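Local coordinates for Lmo2184 protein (Listeria monocytogenes serovar 1/2a, PDB 5JOQ) that probably binds heme or a related iron compound at the cell surface as the lipid-tethered substrate-binding component of an ABC transporter, at residues I44-D49 and K64-Y69; I58-K63 and V72-S77. All blocks are in the same frame, centred on the assembly; numbering follows the deposited sequence.

Contact 1 of 2, residues I44-D49 and K64-Y69; sequences ITEIMD and KLPKRY
T45 sets its methyl obliquely against the CD2-CE2 side of the Y69 ring, CG2 lying 3.5 Å from Y69 CD2, while the same methyl also meets the P66 ring, 3.9 Å from P66 CD. A chi1 of -60° puts OG1 beside the backbone N, where it bonds to T41 O, and CG2 anti to that N, facing the loop. One turn on, D49 slides alongside P66 in the opposite sense, its CB 3.7 Å from P66 CG, so the proline ring packs against both helical residues. D49 OD1 abuts the aliphatic chain of R68, 3.2 Å from R68 CD, the carboxylate and guanidinium planes about 80° apart. Its charge meets the guanidinium through water: one water donates to D49 OD1 and accepts from R68 NH1, and a second links D49 OD1 to R68 N. R68 folds back over its neighbour, CG standing 3.5 Å above the centre of the Y69 ring, and pairs directly with D52. Y69 OH reaches past M48 CB, at 3.5 Å, to hydrogen-bond to L53 O. The loop before strand 73-77 thus covers one side of helix 42-50, whose I44 and M48 pack on strand 93-97 and whose I47 and M48 meet helix 123-136.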
# COMPACT_ATOMS: atom_id res chain seq x y z
N ILE A 44 7.09 7.68 19.73
CA ILE A 44 6.99 8.37 21.02
C ILE A 44 6.58 7.39 22.11
O ILE A 44 7.08 7.46 23.24
CB ILE A 44 6.00 9.56 20.93
CG1 ILE A 44 6.59 10.67 20.05
CG2 ILE A 44 5.63 10.10 22.34
CD1 ILE A 44 5.51 11.64 19.53
N THR A 45 5.68 6.45 21.78
CA THR A 45 5.23 5.47 22.76
C THR A 45 6.40 4.65 23.28
O THR A 45 6.47 4.33 24.48
CB THR A 45 4.17 4.54 22.14
OG1 THR A 45 3.03 5.30 21.69
CG2 THR A 45 3.67 3.57 23.19
N GLU A 46 7.32 4.27 22.39
CA GLU A 46 8.52 3.54 22.80
C GLU A 46 9.41 4.37 23.72
O GLU A 46 10.00 3.85 24.68
CB GLU A 46 9.29 3.10 21.55
CG GLU A 46 8.48 2.09 20.69
CD GLU A 46 9.15 1.79 19.35
OE1 GLU A 46 9.99 2.60 18.87
OE2 GLU A 46 8.83 0.72 18.77
N ILE A 47 9.52 5.67 23.44
CA ILE A 47 10.30 6.54 24.33
C ILE A 47 9.63 6.61 25.70
O ILE A 47 10.31 6.55 26.73
CB ILE A 47 10.49 7.93 23.69
CG1 ILE A 47 11.56 7.83 22.58
CG2 ILE A 47 10.91 8.96 24.77
CD1 ILE A 47 11.56 9.03 21.61
N MET A 48 8.30 6.75 25.73
CA MET A 48 7.60 6.81 27.02
C MET A 48 7.84 5.54 27.85
O MET A 48 7.97 5.60 29.08
CB MET A 48 6.10 7.01 26.76
CG MET A 48 5.74 8.32 26.09
SD MET A 48 5.90 9.67 27.28
CE MET A 48 7.28 10.41 26.61
N ASP A 49 7.91 4.39 27.18
CA ASP A 49 8.21 3.15 27.89
C ASP A 49 9.60 3.19 28.51
O ASP A 49 9.79 2.76 29.66
CB ASP A 49 8.07 1.97 26.93
CG ASP A 49 8.46 0.63 27.58
OD1 ASP A 49 7.86 0.28 28.62
OD2 ASP A 49 9.35 -0.05 27.04
N LYS A 64 3.53 -3.51 16.74
CA LYS A 64 3.62 -3.91 18.14
C LYS A 64 4.05 -2.73 19.01
O LYS A 64 4.98 -1.98 18.66
CB LYS A 64 4.60 -5.09 18.27
CG LYS A 64 5.08 -5.40 19.67
CD LYS A 64 3.94 -5.90 20.57
CE LYS A 64 4.41 -6.00 22.03
NZ LYS A 64 3.28 -6.33 22.95
N LEU A 65 3.35 -2.53 20.13
CA LEU A 65 3.68 -1.49 21.08
C LEU A 65 4.20 -2.10 22.37
O LEU A 65 3.97 -3.29 22.65
CB LEU A 65 2.45 -0.62 21.38
CG LEU A 65 1.91 0.20 20.21
CD1 LEU A 65 0.74 1.01 20.65
CD2 LEU A 65 3.00 1.12 19.70
N PRO A 66 4.92 -1.34 23.20
CA PRO A 66 5.37 -1.90 24.48
C PRO A 66 4.20 -2.50 25.25
O PRO A 66 3.10 -1.95 25.29
CB PRO A 66 5.99 -0.70 25.20
CG PRO A 66 6.44 0.23 24.06
CD PRO A 66 5.35 0.05 23.00
N LYS A 67 4.47 -3.65 25.89
CA LYS A 67 3.42 -4.42 26.55
C LYS A 67 2.76 -3.66 27.69
O LYS A 67 1.58 -3.90 27.98
CB LYS A 67 4.00 -5.73 27.08
CG LYS A 67 4.46 -6.67 25.97
CD LYS A 67 5.26 -7.85 26.51
CE LYS A 67 5.82 -8.70 25.36
NZ LYS A 67 4.73 -9.22 24.50
N ARG A 68 3.47 -2.75 28.35
CA ARG A 68 2.84 -2.08 29.47
C ARG A 68 1.60 -1.27 29.05
O ARG A 68 0.77 -0.97 29.90
CB ARG A 68 3.84 -1.16 30.19
CG ARG A 68 4.33 -0.01 29.37
CD ARG A 68 5.19 0.96 30.23
NE ARG A 68 4.40 1.58 31.32
CZ ARG A 68 4.94 2.14 32.40
NH1 ARG A 68 6.26 2.16 32.56
NH2 ARG A 68 4.15 2.69 33.33
N TYR A 69 1.47 -0.92 27.78
CA TYR A 69 0.33 -0.12 27.33
C TYR A 69 -0.76 -0.97 26.67
O TYR A 69 -1.60 -0.43 25.94
CB TYR A 69 0.82 0.98 26.39
CG TYR A 69 1.95 1.83 26.96
CD1 TYR A 69 1.81 2.48 28.18
CD2 TYR A 69 3.15 1.99 26.25
CE1 TYR A 69 2.83 3.26 28.71
CE2 TYR A 69 4.18 2.78 26.77
CZ TYR A 69 4.01 3.42 27.98
OH TYR A 69 5.03 4.19 28.47
O HOH W 1 6.93 -0.86 20.07
O HOH W 2 6.37 -2.55 28.27
O HOH W 3 8.22 1.08 31.28

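Contact 2 of 2, residues I58-K63 and V72-S77; sequences IPSSSK and VKETGS
A single parallel bridge, I58 with E74, joins the end of the short strand 57-58 to the interrupted strand 73-77 in a small mixed sheet. I58 N donates to K73 O at 2.9 Å with an N-H...O angle of 161°, and I58 O takes two donors from T75: the backbone N at 2.7 Å, nearly in line with the carbonyl although its N-H is bent away from that line (135°), and OG1 at 3.0 Å, which comes from above the carbonyl plane. T75 OG1 lies between its own backbone N and carbonyl carbon (chi1 63°), the position from which the hydroxyl can reach I58 O and share it with the amide. The pairing then passes to S60 and G76, which grip each other twice: S60 N gives G76 O a 3.0 Å bond, nearly straight at the hydrogen but arriving from above the carbonyl plane, and G76 N returns a more bent one to S60 OG at 2.8 Å. G76 combines a positive phi with an extended psi, a conformation in which a CB would collide with the carbonyl O of T75. The I58 side chain lies across the V72 end of the partner, CG2 3.8 Å from V72 CG1, and its CD1 approaches E74 CG. E74 extends beside P59 and S60, where a water accepts from S61 N and lies within bonding distance of P59 O and E74 OE2. Beyond the bridge, K63 N donates to S61 OG, closing an ST turn. The arrangement is a parallel bridge at the edge of a mixed sheet, continued past I58 by the S60-G76 bonds, with strand 73-77 in the middle between 57-58 and 80-81.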
# COMPACT_ATOMS: atom_id res chain seq x y z
N ILE A 58 -2.71 6.03 23.38
CA ILE A 58 -1.72 5.51 22.46
C ILE A 58 -2.28 5.60 21.04
O ILE A 58 -3.47 5.72 20.86
CB ILE A 58 -1.32 4.07 22.75
CG1 ILE A 58 -2.54 3.16 22.87
CG2 ILE A 58 -0.44 4.00 24.00
CD1 ILE A 58 -2.20 1.70 22.83
N PRO A 59 -1.35 5.54 20.02
CA PRO A 59 -1.93 5.59 18.67
C PRO A 59 -2.57 4.27 18.26
O PRO A 59 -2.27 3.25 18.85
CB PRO A 59 -0.71 5.81 17.78
CG PRO A 59 0.31 4.98 18.43
CD PRO A 59 0.16 5.34 19.86
N SER A 60 -3.42 4.30 17.24
CA SER A 60 -4.02 3.10 16.72
C SER A 60 -3.03 2.68 15.65
O SER A 60 -2.76 3.43 14.73
CB SER A 60 -5.37 3.36 16.08
OG SER A 60 -6.25 3.99 16.97
N SER A 61 -2.47 1.50 15.79
CA SER A 61 -1.50 1.05 14.83
C SER A 61 -1.43 -0.46 14.73
O SER A 61 -1.70 -1.14 15.68
CB SER A 61 -0.12 1.60 15.24
OG SER A 61 0.97 0.91 14.66
N SER A 62 -1.02 -0.96 13.58
CA SER A 62 -0.81 -2.40 13.48
C SER A 62 0.54 -2.83 14.02
O SER A 62 0.78 -4.03 14.15
CB SER A 62 -0.93 -2.85 12.02
OG SER A 62 0.05 -2.16 11.25
N LYS A 63 1.43 -1.89 14.33
CA LYS A 63 2.74 -2.23 14.85
C LYS A 63 2.65 -2.60 16.33
O LYS A 63 1.81 -2.09 17.06
CB LYS A 63 3.72 -1.07 14.67
CG LYS A 63 3.93 -0.67 13.20
CD LYS A 63 5.00 0.39 13.06
CE LYS A 63 5.14 0.83 11.59
NZ LYS A 63 5.76 -0.19 10.69
N VAL A 72 -4.23 0.48 27.13
CA VAL A 72 -4.39 1.92 27.03
C VAL A 72 -5.29 2.25 25.85
O VAL A 72 -5.22 1.61 24.80
CB VAL A 72 -3.01 2.58 26.89
CG1 VAL A 72 -3.15 4.06 26.61
CG2 VAL A 72 -2.21 2.33 28.16
N LYS A 73 -6.11 3.29 25.99
CA LYS A 73 -7.05 3.64 24.92
C LYS A 73 -6.30 4.06 23.66
O LYS A 73 -5.37 4.86 23.73
CB LYS A 73 -7.97 4.78 25.38
CG LYS A 73 -8.96 5.25 24.31
CD LYS A 73 -10.15 4.29 24.18
CE LYS A 73 -11.09 4.70 23.04
NZ LYS A 73 -12.28 3.81 22.93
N GLU A 74 -6.73 3.56 22.51
CA GLU A 74 -6.16 3.99 21.23
C GLU A 74 -6.85 5.26 20.74
O GLU A 74 -8.07 5.42 20.90
CB GLU A 74 -6.29 2.88 20.19
CG GLU A 74 -5.60 1.61 20.58
CD GLU A 74 -5.73 0.55 19.52
OE1 GLU A 74 -6.77 0.52 18.82
OE2 GLU A 74 -4.79 -0.25 19.36
N THR A 75 -6.07 6.15 20.13
CA THR A 75 -6.53 7.50 19.81
C THR A 75 -6.48 7.79 18.31
O THR A 75 -6.48 8.97 17.92
CB THR A 75 -5.70 8.54 20.57
OG1 THR A 75 -4.32 8.46 20.16
CG2 THR A 75 -5.80 8.31 22.09
N GLY A 76 -6.42 6.78 17.46
CA GLY A 76 -6.52 7.00 16.03
C GLY A 76 -5.17 7.12 15.34
O GLY A 76 -4.11 6.91 15.93
N SER A 77 -5.23 7.48 14.06
CA SER A 77 -4.04 7.47 13.22
C SER A 77 -3.02 8.50 13.70
O SER A 77 -3.40 9.64 13.97
CB SER A 77 -4.39 7.78 11.77
OG SER A 77 -3.21 8.01 11.04
O HOH W 4 -2.50 0.53 18.60

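The centres of contacts 1 and 2 lie about 11 Å apart, on the same side of the chain's centre. Their segments alternate along the sequence, in the order 44-49, 58-63, 64-69, 72-77, and the second and third are continuous, so the chain between strands 57-58 and 73-77 serves contact 2 first and contact 1 next. The two touch directly: T45 OG1 lies 3.4 Å from P59 CD, and L65 CD1 lies 3.7 Å from I58 CD1. Helix 42-50 is thereby tied, through this connection, to the small mixed sheet. All four segments belong to the N-terminal lobe of a two-lobed solute-binding protein; in relatives the ligand is usually held between the lobes, as is probably so here.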